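Long-range contact in adhesion G-protein coupled receptor G6 (Danio rerio, PDB 6V55), which is an adhesion G-protein-coupled receptor whose extracellular region binds calcium and which probably takes part in myelination: residues A[560-572]-A[601-613]. Numbering follows the deposited sequence.
Sequences TVVTIISNVMVSS and LTISSKNLVVGVS
The flat amide of N607 has the S566 hydroxyl obliquely to one side of its plane, beyond the nitrogen edge, and the V570 methyl CG1 on the other side. That methyl is modelled too close, so the place of ND2, and with it its bond to S566 O (3.3 Å), is less certain. At the other end of the amide, OD1 takes K606 NZ (2.8 Å), slightly tilted from the carbonyl plane. With an alanine in its place, the K606 ammonium would probably lose its amide oxygen partner, and S566 O the less certain donor. The backbone bond is surer: N607 N gives an almost straight bond (164°) to S566 OG (3.1 Å). With OG anti to the S566 backbone N (chi1 -179°), this small hydroxyl reaches the loop between strands 600-603 and 608-614, where S605 OG lies as a weak partner. Apolar residues take over beside it. V562, branched and compact, sets CG1 against L608 CD2 (3.9 Å), while flexible M569 bends to lay CE on L608 CB (3.7 Å). Residues 560-568 run roughly antiparallel to strand residues 608-613 (146°), between helices 517-527 and 534-550 and the sheet pairing 608-614 with 671-677, consistent with a GAIN domain's helical-to-β junction.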
ATOM      1  N   THR A 560      13.447  14.761 -24.369  1.00 22.09           N
ATOM      2  CA  THR A 560      12.514  13.667 -24.142  1.00 19.65           C
ATOM      3  C   THR A 560      12.623  12.618 -25.239  1.00 20.83           C
ATOM      4  O   THR A 560      12.563  11.410 -24.957  1.00 25.06           O
ATOM      5  CB  THR A 560      11.094  14.208 -24.043  1.00 13.96           C
ATOM      6  OG1 THR A 560      11.112  15.449 -23.328  1.00 11.97           O
ATOM      7  CG2 THR A 560      10.250  13.263 -23.290  1.00 14.54           C
ATOM      8  N   VAL A 561      12.830  13.061 -26.483  1.00 16.19           N
ATOM      9  CA  VAL A 561      12.870  12.128 -27.601  1.00 14.77           C
ATOM     10  C   VAL A 561      14.149  11.294 -27.557  1.00 15.01           C
ATOM     11  O   VAL A 561      14.102  10.092 -27.837  1.00 17.67           O
ATOM     12  CB  VAL A 561      12.670  12.915 -28.920  1.00 13.12           C
ATOM     13  CG1 VAL A 561      12.944  12.090 -30.174  1.00 12.84           C
ATOM     14  CG2 VAL A 561      11.264  13.443 -28.974  1.00 10.88           C
ATOM     15  N   VAL A 562      15.253  11.859 -27.040  1.00 13.79           N
ATOM     16  CA  VAL A 562      16.520  11.121 -26.980  1.00 14.26           C
ATOM     17  C   VAL A 562      16.456  10.050 -25.892  1.00 19.04           C
ATOM     18  O   VAL A 562      17.090   8.983 -26.005  1.00 22.72           O
ATOM     19  CB  VAL A 562      17.692  12.139 -26.863  1.00 11.15           C
ATOM     20  CG1 VAL A 562      18.942  11.620 -26.164  1.00 10.76           C
ATOM     21  CG2 VAL A 562      18.091  12.584 -28.265  1.00 12.28           C
ATOM     22  N   THR A 563      15.564  10.237 -24.915  1.00 20.69           N
ATOM     23  CA  THR A 563      15.501   9.206 -23.910  1.00 22.80           C
ATOM     24  C   THR A 563      14.418   8.180 -24.173  1.00 23.93           C
ATOM     25  O   THR A 563      14.428   7.138 -23.507  1.00 27.57           O
ATOM     26  CB  THR A 563      15.347   9.838 -22.535  1.00 29.22           C
ATOM     27  OG1 THR A 563      14.080  10.495 -22.433  1.00 22.53           O
ATOM     28  CG2 THR A 563      16.439  10.868 -22.343  1.00 32.69           C
ATOM     29  N   ILE A 564      13.480   8.444 -25.091  1.00 23.74           N
ATOM     30  CA  ILE A 564      12.710   7.340 -25.661  1.00 17.39           C
ATOM     31  C   ILE A 564      13.656   6.382 -26.361  1.00 20.84           C
ATOM     32  O   ILE A 564      13.689   5.194 -26.033  1.00 30.14           O
ATOM     33  CB  ILE A 564      11.606   7.852 -26.601  1.00 12.55           C
ATOM     34  CG1 ILE A 564      10.686   8.738 -25.776  1.00 15.85           C
ATOM     35  CG2 ILE A 564      10.821   6.703 -27.138  1.00 13.02           C
ATOM     36  CD1 ILE A 564       9.725   9.627 -26.545  1.00 17.86           C
ATOM     37  N   ILE A 565      14.553   6.922 -27.194  1.00 17.51           N
ATOM     38  CA  ILE A 565      15.473   6.107 -27.996  1.00 16.44           C
ATOM     39  C   ILE A 565      16.564   5.463 -27.130  1.00 19.23           C
ATOM     40  O   ILE A 565      16.969   4.320 -27.384  1.00 25.94           O
ATOM     41  CB  ILE A 565      16.061   6.972 -29.134  1.00 11.63           C
ATOM     42  CG1 ILE A 565      14.935   7.704 -29.889  1.00 11.40           C
ATOM     43  CG2 ILE A 565      16.853   6.131 -30.110  1.00 12.70           C
ATOM     44  CD1 ILE A 565      14.001   6.818 -30.716  1.00 11.74           C
ATOM     45  N   SER A 566      17.019   6.154 -26.078  1.00 13.95           N
ATOM     46  CA  SER A 566      17.963   5.560 -25.128  1.00 17.25           C
ATOM     47  C   SER A 566      17.353   4.393 -24.360  1.00 25.05           C
ATOM     48  O   SER A 566      18.040   3.393 -24.103  1.00 26.32           O
ATOM     49  CB  SER A 566      18.433   6.609 -24.131  1.00 17.42           C
ATOM     50  OG  SER A 566      19.363   6.071 -23.203  1.00 19.69           O
ATOM     51  N   ASN A 567      16.065   4.497 -24.007  1.00 25.15           N
ATOM     52  CA  ASN A 567      15.394   3.405 -23.324  1.00 22.41           C
ATOM     53  C   ASN A 567      15.116   2.235 -24.255  1.00 25.55           C
ATOM     54  O   ASN A 567      15.103   1.084 -23.805  1.00 32.22           O
ATOM     55  CB  ASN A 567      14.077   3.875 -22.757  1.00 21.73           C
ATOM     56  CG  ASN A 567      14.222   4.743 -21.559  1.00 20.96           C
ATOM     57  OD1 ASN A 567      15.323   4.952 -21.054  1.00 26.96           O
ATOM     58  ND2 ASN A 567      13.104   5.313 -21.119  1.00 16.40           N
ATOM     59  N   VAL A 568      14.875   2.482 -25.550  1.00 22.07           N
ATOM     60  CA  VAL A 568      14.746   1.328 -26.439  1.00 16.98           C
ATOM     61  C   VAL A 568      16.102   0.717 -26.748  1.00 17.79           C
ATOM     62  O   VAL A 568      16.157  -0.433 -27.170  1.00 28.19           O
ATOM     63  CB  VAL A 568      13.992   1.594 -27.762  1.00 14.39           C
ATOM     64  CG1 VAL A 568      12.750   2.449 -27.540  1.00 14.26           C
ATOM     65  CG2 VAL A 568      14.872   2.160 -28.852  1.00 15.30           C
ATOM     66  N   MET A 569      17.205   1.413 -26.474  1.00 14.41           N
ATOM     67  CA  MET A 569      18.507   0.786 -26.636  1.00 14.77           C
ATOM     68  C   MET A 569      18.837  -0.228 -25.549  1.00 24.07           C
ATOM     69  O   MET A 569      19.768  -1.010 -25.736  1.00 27.24           O
ATOM     70  CB  MET A 569      19.593   1.836 -26.647  1.00 14.28           C
ATOM     71  CG  MET A 569      19.743   2.497 -27.953  1.00 19.55           C
ATOM     72  SD  MET A 569      21.049   3.717 -27.873  1.00 26.13           S
ATOM     73  CE  MET A 569      20.027   5.014 -28.513  1.00 31.80           C
ATOM     74  N   VAL A 570      18.141  -0.222 -24.408  1.00 30.59           N
ATOM     75  CA  VAL A 570      18.443  -1.218 -23.384  1.00 32.27           C
ATOM     76  C   VAL A 570      17.404  -2.325 -23.438  1.00 34.28           C
ATOM     77  O   VAL A 570      17.374  -3.202 -22.565  1.00 39.87           O
ATOM     78  CB  VAL A 570      18.534  -0.623 -21.965  1.00 31.27           C
ATOM     79  CG1 VAL A 570      19.711   0.310 -21.867  1.00 32.54           C
ATOM     80  CG2 VAL A 570      17.277   0.090 -21.573  1.00 28.03           C
ATOM     81  N   SER A 571      16.578  -2.329 -24.485  1.00 30.59           N
ATOM     82  CA  SER A 571      15.639  -3.421 -24.693  1.00 28.88           C
ATOM     83  C   SER A 571      16.378  -4.627 -25.246  1.00 31.51           C
ATOM     84  O   SER A 571      17.581  -4.575 -25.526  1.00 35.39           O
ATOM     85  CB  SER A 571      14.526  -2.986 -25.633  1.00 28.32           C
ATOM     86  OG  SER A 571      13.674  -2.107 -24.929  1.00 33.50           O
ATOM     87  N   SER A 572      15.651  -5.730 -25.417  1.00 33.09           N
ATOM     88  CA  SER A 572      16.242  -6.928 -26.006  1.00 37.82           C
ATOM     89  C   SER A 572      16.559  -6.700 -27.481  1.00 39.05           C
ATOM     90  O   SER A 572      16.011  -5.802 -28.127  1.00 39.43           O
ATOM     91  CB  SER A 572      15.301  -8.122 -25.871  1.00 38.80           C
ATOM     92  OG  SER A 572      14.288  -8.064 -26.866  1.00 37.06           O
ATOM     93  N   LEU A 601      24.931  22.819 -28.535  1.00 18.86           N
ATOM     94  CA  LEU A 601      23.915  22.229 -27.665  1.00 11.09           C
ATOM     95  C   LEU A 601      24.131  20.725 -27.599  1.00 10.57           C
ATOM     96  O   LEU A 601      24.249  20.072 -28.632  1.00 11.41           O
ATOM     97  CB  LEU A 601      22.497  22.530 -28.167  1.00 10.16           C
ATOM     98  CG  LEU A 601      21.379  21.790 -27.412  1.00 14.14           C
ATOM     99  CD1 LEU A 601      21.343  22.178 -25.935  1.00 12.59           C
ATOM    100  CD2 LEU A 601      20.009  21.979 -28.008  1.00 13.07           C
ATOM    101  N   THR A 602      24.164  20.173 -26.400  1.00 10.83           N
ATOM    102  CA  THR A 602      24.358  18.746 -26.204  1.00 12.72           C
ATOM    103  C   THR A 602      23.153  18.161 -25.474  1.00 16.67           C
ATOM    104  O   THR A 602      22.666  18.748 -24.502  1.00 19.33           O
ATOM    105  CB  THR A 602      25.637  18.514 -25.417  1.00 15.92           C
ATOM    106  OG1 THR A 602      26.695  19.313 -25.975  1.00 24.69           O
ATOM    107  CG2 THR A 602      26.038  17.110 -25.483  1.00 16.48           C
ATOM    108  N   ILE A 603      22.640  17.027 -25.956  1.00 15.95           N
ATOM    109  CA  ILE A 603      21.521  16.341 -25.312  1.00 12.49           C
ATOM    110  C   ILE A 603      21.973  14.946 -24.909  1.00 11.49           C
ATOM    111  O   ILE A 603      22.265  14.112 -25.770  1.00 14.93           O
ATOM    112  CB  ILE A 603      20.284  16.259 -26.210  1.00 10.01           C
ATOM    113  CG1 ILE A 603      19.735  17.646 -26.487  1.00 12.68           C
ATOM    114  CG2 ILE A 603      19.236  15.488 -25.498  1.00 10.26           C
ATOM    115  CD1 ILE A 603      19.906  17.991 -27.866  1.00 16.78           C
ATOM    116  N   SER A 604      22.020  14.689 -23.613  1.00 11.37           N
ATOM    117  CA  SER A 604      22.572  13.447 -23.107  1.00 15.43           C
ATOM    118  C   SER A 604      21.487  12.519 -22.579  1.00 26.43           C
ATOM    119  O   SER A 604      20.378  12.938 -22.224  1.00 36.65           O
ATOM    120  CB  SER A 604      23.585  13.711 -21.989  1.00 14.65           C
ATOM    121  OG  SER A 604      24.410  12.578 -21.771  1.00 20.79           O
ATOM    122  N   SER A 605      21.845  11.243 -22.518  1.00 21.78           N
ATOM    123  CA  SER A 605      21.044  10.208 -21.885  1.00 20.34           C
ATOM    124  C   SER A 605      22.003   9.108 -21.456  1.00 20.38           C
ATOM    125  O   SER A 605      23.223   9.260 -21.585  1.00 24.28           O
ATOM    126  CB  SER A 605      19.981   9.685 -22.842  1.00 28.37           C
ATOM    127  OG  SER A 605      20.631   9.097 -23.952  1.00 38.06           O
ATOM    128  N   LYS A 606      21.452   7.983 -20.978  1.00 22.19           N
ATOM    129  CA  LYS A 606      22.294   6.898 -20.480  1.00 27.52           C
ATOM    130  C   LYS A 606      23.061   6.208 -21.609  1.00 29.79           C
ATOM    131  O   LYS A 606      24.277   6.028 -21.496  1.00 29.67           O
ATOM    132  CB  LYS A 606      21.449   5.904 -19.678  1.00 34.80           C
ATOM    133  CG  LYS A 606      22.268   4.884 -18.853  1.00 42.34           C
ATOM    134  CD  LYS A 606      21.566   3.499 -18.819  1.00 49.50           C
ATOM    135  CE  LYS A 606      22.528   2.325 -18.550  1.00 51.22           C
ATOM    136  NZ  LYS A 606      23.000   1.638 -19.799  1.00 48.21           N
ATOM    137  N   ASN A 607      22.405   5.892 -22.734  1.00 28.18           N
ATOM    138  CA  ASN A 607      23.087   5.203 -23.832  1.00 34.59           C
ATOM    139  C   ASN A 607      23.236   6.028 -25.114  1.00 35.72           C
ATOM    140  O   ASN A 607      23.625   5.466 -26.150  1.00 32.04           O
ATOM    141  CB  ASN A 607      22.365   3.906 -24.190  1.00 32.98           C
ATOM    142  CG  ASN A 607      22.175   3.004 -23.013  1.00 31.96           C
ATOM    143  OD1 ASN A 607      23.145   2.513 -22.426  1.00 41.29           O
ATOM    144  ND2 ASN A 607      20.913   2.751 -22.665  1.00 23.53           N
ATOM    145  N   LEU A 608      22.935   7.329 -25.085  1.00 38.85           N
ATOM    146  CA  LEU A 608      22.877   8.138 -26.298  1.00 12.26           C
ATOM    147  C   LEU A 608      23.129   9.596 -25.955  1.00 15.43           C
ATOM    148  O   LEU A 608      22.384  10.186 -25.167  1.00 14.49           O
ATOM    149  CB  LEU A 608      21.516   8.022 -26.980  1.00 11.77           C
ATOM    150  CG  LEU A 608      21.382   8.862 -28.253  1.00 14.21           C
ATOM    151  CD1 LEU A 608      22.289   8.352 -29.342  1.00 11.28           C
ATOM    152  CD2 LEU A 608      19.955   8.936 -28.743  1.00 14.68           C
ATOM    153  N   VAL A 609      24.151  10.186 -26.566  1.00 16.91           N
ATOM    154  CA  VAL A 609      24.360  11.625 -26.486  1.00 16.97           C
ATOM    155  C   VAL A 609      24.424  12.172 -27.904  1.00 18.37           C
ATOM    156  O   VAL A 609      25.057  11.563 -28.779  1.00 26.14           O
ATOM    157  CB  VAL A 609      25.612  11.976 -25.656  1.00 19.98           C
ATOM    158  CG1 VAL A 609      26.853  11.197 -26.092  1.00 20.29           C
ATOM    159  CG2 VAL A 609      25.855  13.444 -25.651  1.00 12.12           C
ATOM    160  N   VAL A 610      23.655  13.236 -28.173  1.00 15.23           N
ATOM    161  CA  VAL A 610      23.688  13.878 -29.486  1.00 14.33           C
ATOM    162  C   VAL A 610      24.031  15.341 -29.270  1.00 18.66           C
ATOM    163  O   VAL A 610      23.730  15.931 -28.225  1.00 24.59           O
ATOM    164  CB  VAL A 610      22.380  13.726 -30.322  1.00 12.12           C
ATOM    165  CG1 VAL A 610      21.966  12.249 -30.463  1.00 13.04           C
ATOM    166  CG2 VAL A 610      21.218  14.575 -29.806  1.00  9.67           C
ATOM    167  N   GLY A 611      24.721  15.911 -30.240  1.00 17.56           N
ATOM    168  CA  GLY A 611      25.199  17.275 -30.105  1.00 13.80           C
ATOM    169  C   GLY A 611      25.178  17.979 -31.437  1.00 13.11           C
ATOM    170  O   GLY A 611      25.366  17.364 -32.491  1.00 13.52           O
ATOM    171  N   VAL A 612      24.913  19.272 -31.389  1.00 14.13           N
ATOM    172  CA  VAL A 612      25.019  20.139 -32.548  1.00 15.66           C
ATOM    173  C   VAL A 612      25.932  21.273 -32.135  1.00 23.61           C
ATOM    174  O   VAL A 612      25.977  21.644 -30.957  1.00 26.27           O
ATOM    175  CB  VAL A 612      23.656  20.674 -33.013  1.00 16.39           C
ATOM    176  CG1 VAL A 612      22.945  19.627 -33.813  1.00 21.14           C
ATOM    177  CG2 VAL A 612      22.807  21.036 -31.815  1.00 17.40           C
ATOM    178  N   SER A 613      26.702  21.784 -33.097  1.00 27.87           N
ATOM    179  CA  SER A 613      27.493  22.994 -32.915  1.00 26.38           C
ATOM    180  C   SER A 613      27.544  23.737 -34.239  1.00 23.15           C
ATOM    181  O   SER A 613      27.468  23.125 -35.310  1.00 23.78           O
ATOM    182  CB  SER A 613      28.916  22.703 -32.440  1.00 26.81           C
ATOM    183  OG  SER A 613      29.717  22.216 -33.499  1.00 30.38           O
TER